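Alpha/beta hydrolase (Streptomyces albidoflavus, PDB 6KSU) probably catalyses the macrolactamization of non-ribosomal peptides by heterochiral coupling, as a cyclase related to penicillin-binding proteins and beta-lactamases. Local coordinates at residues Gly391-Leu403 with Val458-Leu471. Numbering follows the deposited sequence. Where two conformers were deposited one is given.
Sequences GHLGTYANGDLEL and VALLQYGGRAMHRL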
loop_
_atom_site.group_PDB
_atom_site.type_symbol
_atom_site.label_atom_id
_atom_site.label_comp_id
_atom_site.label_asym_id
_atom_site.label_seq_id
_atom_site.Cartn_x
_atom_site.Cartn_y
_atom_site.Cartn_z
ATOM N N GLY A 391 11.578 31.603 4.290
ATOM C CA GLY A 391 12.232 30.559 5.047
ATOM C C GLY A 391 11.795 29.168 4.652
ATOM O O GLY A 391 12.326 28.183 5.176
ATOM N N HIS A 392 10.818 29.061 3.751
ATOM C CA HIS A 392 10.451 27.782 3.171
ATOM C C HIS A 392 11.389 27.376 2.048
ATOM O O HIS A 392 11.338 26.224 1.614
ATOM C CB HIS A 392 9.015 27.838 2.646
ATOM C CG HIS A 392 7.973 27.726 3.719
ATOM N ND1 HIS A 392 7.565 28.800 4.479
ATOM C CD2 HIS A 392 7.252 26.664 4.156
ATOM C CE1 HIS A 392 6.642 28.410 5.338
ATOM N NE2 HIS A 392 6.432 27.119 5.162
ATOM N N LEU A 393 12.245 28.282 1.575
ATOM C CA LEU A 393 13.114 27.965 0.450
ATOM C C LEU A 393 14.069 26.847 0.835
ATOM O O LEU A 393 14.474 26.715 1.989
ATOM C CB LEU A 393 13.907 29.198 -0.011
ATOM C CG LEU A 393 13.122 30.482 -0.325
ATOM C CD1 LEU A 393 14.018 31.741 -0.324
ATOM C CD2 LEU A 393 12.406 30.361 -1.659
ATOM N N GLY A 394 14.443 26.055 -0.143
ATOM C CA GLY A 394 15.362 24.963 0.102
ATOM C C GLY A 394 15.046 23.786 -0.797
ATOM O O GLY A 394 14.109 23.808 -1.588
ATOM N N THR A 395 15.884 22.760 -0.668
ATOM C CA THR A 395 15.770 21.515 -1.410
ATOM C C THR A 395 15.248 20.436 -0.468
ATOM O O THR A 395 15.766 20.277 0.637
ATOM C CB THR A 395 17.130 21.106 -1.983
ATOM O OG1 THR A 395 17.613 22.132 -2.855
ATOM C CG2 THR A 395 17.008 19.812 -2.767
ATOM N N TYR A 396 14.218 19.711 -0.884
ATOM C CA TYR A 396 13.673 18.647 -0.050
ATOM C C TYR A 396 13.849 17.319 -0.767
ATOM O O TYR A 396 13.766 17.252 -1.995
ATOM C CB TYR A 396 12.197 18.882 0.286
ATOM C CG TYR A 396 11.947 20.191 1.016
ATOM C CD1 TYR A 396 11.582 20.200 2.355
ATOM C CD2 TYR A 396 12.065 21.418 0.357
ATOM C CE1 TYR A 396 11.347 21.384 3.030
ATOM C CE2 TYR A 396 11.831 22.615 1.023
ATOM C CZ TYR A 396 11.478 22.590 2.365
ATOM O OH TYR A 396 11.242 23.760 3.044
ATOM N N ALA A 397 14.104 16.259 -0.006
ATOM C CA ALA A 397 14.461 15.016 -0.660
ATOM C C ALA A 397 13.922 13.820 0.097
ATOM O O ALA A 397 13.840 13.812 1.332
ATOM C CB ALA A 397 15.970 14.868 -0.833
ATOM N N ASN A 398 13.555 12.807 -0.688
ATOM C CA ASN A 398 13.304 11.450 -0.221
ATOM C C ASN A 398 14.083 10.538 -1.166
ATOM O O ASN A 398 13.584 10.178 -2.243
ATOM C CB ASN A 398 11.813 11.123 -0.216
ATOM C CG ASN A 398 11.514 9.781 0.446
ATOM O OD1 ASN A 398 12.118 8.766 0.095
ATOM N ND2 ASN A 398 10.584 9.774 1.409
ATOM N N GLY A 399 15.296 10.168 -0.752
ATOM C CA GLY A 399 16.140 9.287 -1.547
ATOM C C GLY A 399 16.561 9.962 -2.841
ATOM O O GLY A 399 17.204 11.014 -2.837
ATOM N N ASP A 400 16.177 9.366 -3.975
ATOM C CA ASP A 400 16.512 9.939 -5.274
ATOM C C ASP A 400 15.617 11.120 -5.624
ATOM O O ASP A 400 16.035 12.017 -6.364
ATOM C CB ASP A 400 16.409 8.865 -6.367
ATOM C CG ASP A 400 17.741 8.168 -6.638
ATOM O OD1 ASP A 400 17.884 7.556 -7.731
ATOM O OD2 ASP A 400 18.644 8.236 -5.767
ATOM N N LEU A 401 14.393 11.138 -5.107
ATOM C CA LEU A 401 13.397 12.114 -5.525
ATOM C C LEU A 401 13.591 13.424 -4.778
ATOM O O LEU A 401 13.797 13.439 -3.560
ATOM C CB LEU A 401 11.987 11.564 -5.298
ATOM C CG LEU A 401 11.820 10.070 -5.655
ATOM C CD1 LEU A 401 10.507 9.465 -5.132
ATOM C CD2 LEU A 401 11.960 9.841 -7.166
ATOM N N GLU A 402 13.542 14.531 -5.507
ATOM C CA GLU A 402 13.804 15.817 -4.888
ATOM C C GLU A 402 12.852 16.871 -5.430
ATOM O O GLU A 402 12.354 16.772 -6.553
ATOM C CB GLU A 402 15.261 16.265 -5.092
ATOM C CG GLU A 402 15.736 16.270 -6.534
ATOM C CD GLU A 402 17.236 16.463 -6.632
ATOM O OE1 GLU A 402 17.862 16.741 -5.587
ATOM O OE2 GLU A 402 17.788 16.324 -7.746
ATOM N N LEU A 403 12.605 17.878 -4.599
ATOM C CA LEU A 403 11.743 18.994 -4.929
ATOM C C LEU A 403 12.455 20.244 -4.423
ATOM O O LEU A 403 13.230 20.171 -3.459
ATOM C CB LEU A 403 10.365 18.795 -4.269
ATOM C CG LEU A 403 9.026 18.920 -4.984
ATOM C CD1 LEU A 403 9.085 18.213 -6.337
ATOM C CD2 LEU A 403 7.931 18.302 -4.097
ATOM N N VAL A 458 10.964 25.066 9.110
ATOM C CA VAL A 458 10.416 23.976 8.314
ATOM C C VAL A 458 11.463 22.875 8.179
ATOM O O VAL A 458 12.593 23.111 7.735
ATOM C CB VAL A 458 9.955 24.504 6.950
ATOM C CG1 VAL A 458 10.025 23.412 5.905
ATOM C CG2 VAL A 458 8.535 25.127 7.053
ATOM N N ALA A 459 11.103 21.665 8.593
ATOM C CA ALA A 459 12.003 20.528 8.449
ATOM C C ALA A 459 11.507 19.468 7.470
ATOM O O ALA A 459 12.326 18.742 6.888
ATOM C CB ALA A 459 12.256 19.874 9.817
ATOM N N LEU A 460 10.196 19.368 7.267
ATOM C CA LEU A 460 9.629 18.353 6.392
ATOM C C LEU A 460 8.565 18.941 5.484
ATOM O O LEU A 460 7.796 19.821 5.885
ATOM C CB LEU A 460 8.993 17.205 7.185
ATOM C CG LEU A 460 9.995 16.245 7.792
ATOM C CD1 LEU A 460 9.243 15.045 8.346
ATOM C CD2 LEU A 460 10.994 15.855 6.713
ATOM N N LEU A 461 8.527 18.417 4.269
ATOM C CA LEU A 461 7.393 18.523 3.369
ATOM C C LEU A 461 6.819 17.119 3.193
ATOM O O LEU A 461 7.565 16.179 2.890
ATOM C CB LEU A 461 7.872 19.124 2.039
ATOM C CG LEU A 461 7.061 19.317 0.763
ATOM C CD1 LEU A 461 7.790 20.354 -0.116
ATOM C CD2 LEU A 461 6.778 18.005 -0.017
ATOM N N GLN A 462 5.510 16.949 3.417
ATOM C CA GLN A 462 4.908 15.668 3.084
ATOM C C GLN A 462 3.650 15.842 2.237
ATOM O O GLN A 462 2.892 16.804 2.395
ATOM C CB GLN A 462 4.645 14.798 4.348
ATOM C CG GLN A 462 3.663 15.309 5.346
ATOM C CD GLN A 462 3.588 14.431 6.590
ATOM O OE1 GLN A 462 2.748 14.659 7.449
ATOM N NE2 GLN A 462 4.465 13.425 6.688
ATOM N N TYR A 463 3.469 14.889 1.316
ATOM C CA TYR A 463 2.343 14.767 0.388
ATOM C C TYR A 463 2.328 13.346 -0.154
ATOM O O TYR A 463 3.378 12.711 -0.272
ATOM C CB TYR A 463 2.442 15.753 -0.792
ATOM C CG TYR A 463 3.452 15.373 -1.874
ATOM C CD1 TYR A 463 3.035 14.765 -3.063
ATOM C CD2 TYR A 463 4.817 15.636 -1.719
ATOM C CE1 TYR A 463 3.944 14.435 -4.069
ATOM C CE2 TYR A 463 5.744 15.294 -2.716
ATOM C CZ TYR A 463 5.290 14.695 -3.896
ATOM O OH TYR A 463 6.169 14.346 -4.903
ATOM N N GLY A 464 1.139 12.875 -0.534
ATOM C CA GLY A 464 0.993 11.480 -0.956
ATOM C C GLY A 464 1.545 10.487 0.061
ATOM O O GLY A 464 2.025 9.414 -0.305
ATOM N N GLY A 465 1.515 10.850 1.344
ATOM C CA GLY A 465 2.041 10.017 2.411
ATOM C C GLY A 465 3.545 9.841 2.438
ATOM O O GLY A 465 4.037 9.078 3.269
ATOM N N ARG A 466 4.305 10.507 1.568
ATOM C CA ARG A 466 5.757 10.498 1.689
ATOM C C ARG A 466 6.235 11.788 2.351
ATOM O O ARG A 466 5.607 12.836 2.206
ATOM C CB ARG A 466 6.436 10.353 0.322
ATOM C CG ARG A 466 6.671 8.900 -0.081
ATOM C CD ARG A 466 5.404 8.296 -0.682
ATOM N NE ARG A 466 5.665 7.076 -1.439
ATOM C CZ ARG A 466 4.709 6.269 -1.894
ATOM N NH1 ARG A 466 3.437 6.585 -1.659
ATOM N NH2 ARG A 466 5.021 5.151 -2.567
ATOM N N ALA A 467 7.341 11.689 3.098
ATOM C CA ALA A 467 8.063 12.838 3.620
ATOM C C ALA A 467 9.271 13.106 2.732
ATOM O O ALA A 467 9.817 12.207 2.092
ATOM C CB ALA A 467 8.539 12.622 5.072
ATOM N N MET A 468 9.674 14.363 2.683
ATOM C CA MET A 468 10.896 14.755 1.998
ATOM C C MET A 468 11.693 15.627 2.946
ATOM O O MET A 468 11.156 16.593 3.489
ATOM C CB MET A 468 10.576 15.489 0.693
ATOM C CG MET A 468 9.498 14.766 -0.110
ATOM S SD MET A 468 9.515 14.959 -1.890
ATOM C CE MET A 468 11.245 14.887 -2.289
ATOM N N HIS A 469 12.969 15.298 3.122
ATOM C CA HIS A 469 13.817 15.969 4.094
ATOM C C HIS A 469 14.435 17.248 3.525
ATOM O O HIS A 469 15.148 17.206 2.522
ATOM C CB HIS A 469 14.929 15.017 4.542
ATOM C CG HIS A 469 15.691 15.504 5.729
ATOM N ND1 HIS A 469 16.920 14.991 6.086
ATOM C CD2 HIS A 469 15.397 16.456 6.649
ATOM C CE1 HIS A 469 17.349 15.606 7.177
ATOM N NE2 HIS A 469 16.444 16.500 7.537
ATOM N N ARG A 470 14.197 18.381 4.189
ATOM C CA ARG A 470 14.898 19.622 3.835
ATOM C C ARG A 470 16.405 19.454 4.015
ATOM O O ARG A 470 16.879 19.144 5.111
ATOM C CB ARG A 470 14.399 20.784 4.690
ATOM C CG ARG A 470 14.909 22.149 4.277
ATOM C CD ARG A 470 14.117 23.225 4.987
ATOM N NE ARG A 470 14.461 24.583 4.569
ATOM C CZ ARG A 470 14.100 25.678 5.233
ATOM N NH1 ARG A 470 13.397 25.571 6.356
ATOM N NH2 ARG A 470 14.433 26.882 4.773
ATOM N N LEU A 471 17.164 19.648 2.947
ATOM C CA LEU A 471 18.579 19.339 3.018
ATOM C C LEU A 471 19.321 20.428 3.776
ATOM O O LEU A 471 18.933 21.604 3.748
ATOM C CB LEU A 471 19.176 19.172 1.629
ATOM C CG LEU A 471 18.658 18.031 0.768
ATOM C CD1 LEU A 471 19.544 17.891 -0.471
ATOM C CD2 LEU A 471 18.613 16.747 1.581
ATOM O OXT LEU A 471 20.325 20.143 4.428
HETATM O O HOH W 1 17.802 23.152 1.399
#
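Strand 394-398 runs antiparallel to strand 466-470, with Ala397 and His469 as a hydrogen-bonded pair and Tyr396 and Arg470 as a non-hydrogen-bonded pair. Leu471 N extends the ladder to Thr395 O (2.8 Å), and a water joins Thr395 N to Leu471 O. The Tyr396 ring is sandwiched. Leu461 CD1 lies over one face and the aliphatic chain of Arg470 over the other, with Arg470 CG 4.2 Å from the Tyr396 ring centroid in a CH-pi contact. The phenol Tyr396 OH donates to His392 O (2.9 Å), which fixes the far end of the ring. The Arg470 chain is extended, with CG anti to the backbone N (chi1 -172°), and runs alongside the tyrosine. The guanidinium and ring planes are 17° apart, and Tyr396 OH lies over the guanidinium face. Arg470 NH2 bonds to Leu393 O (2.8 Å), while Arg470 NH1 bonds to Val458 O (2.9 Å). The guanidinium thus bridges these two carbonyls, with a weak third bond from NH2 to Gly391 O. At the other end, the Asn398 amide gives a straight bond from ND2 to Ala467 O (2.6 Å), and Asn398 OD1 accepts from Asp140 N. Met468 bends at chi3 (40°), placing CE beside Tyr396 O and Leu401 O, 3.2 Å from the latter. Leu403 CD2 packs against Tyr463 CE2 at 4.0 Å. This pairing of first and last strands closes the eight-stranded antiparallel beta-barrel of the C-terminal region.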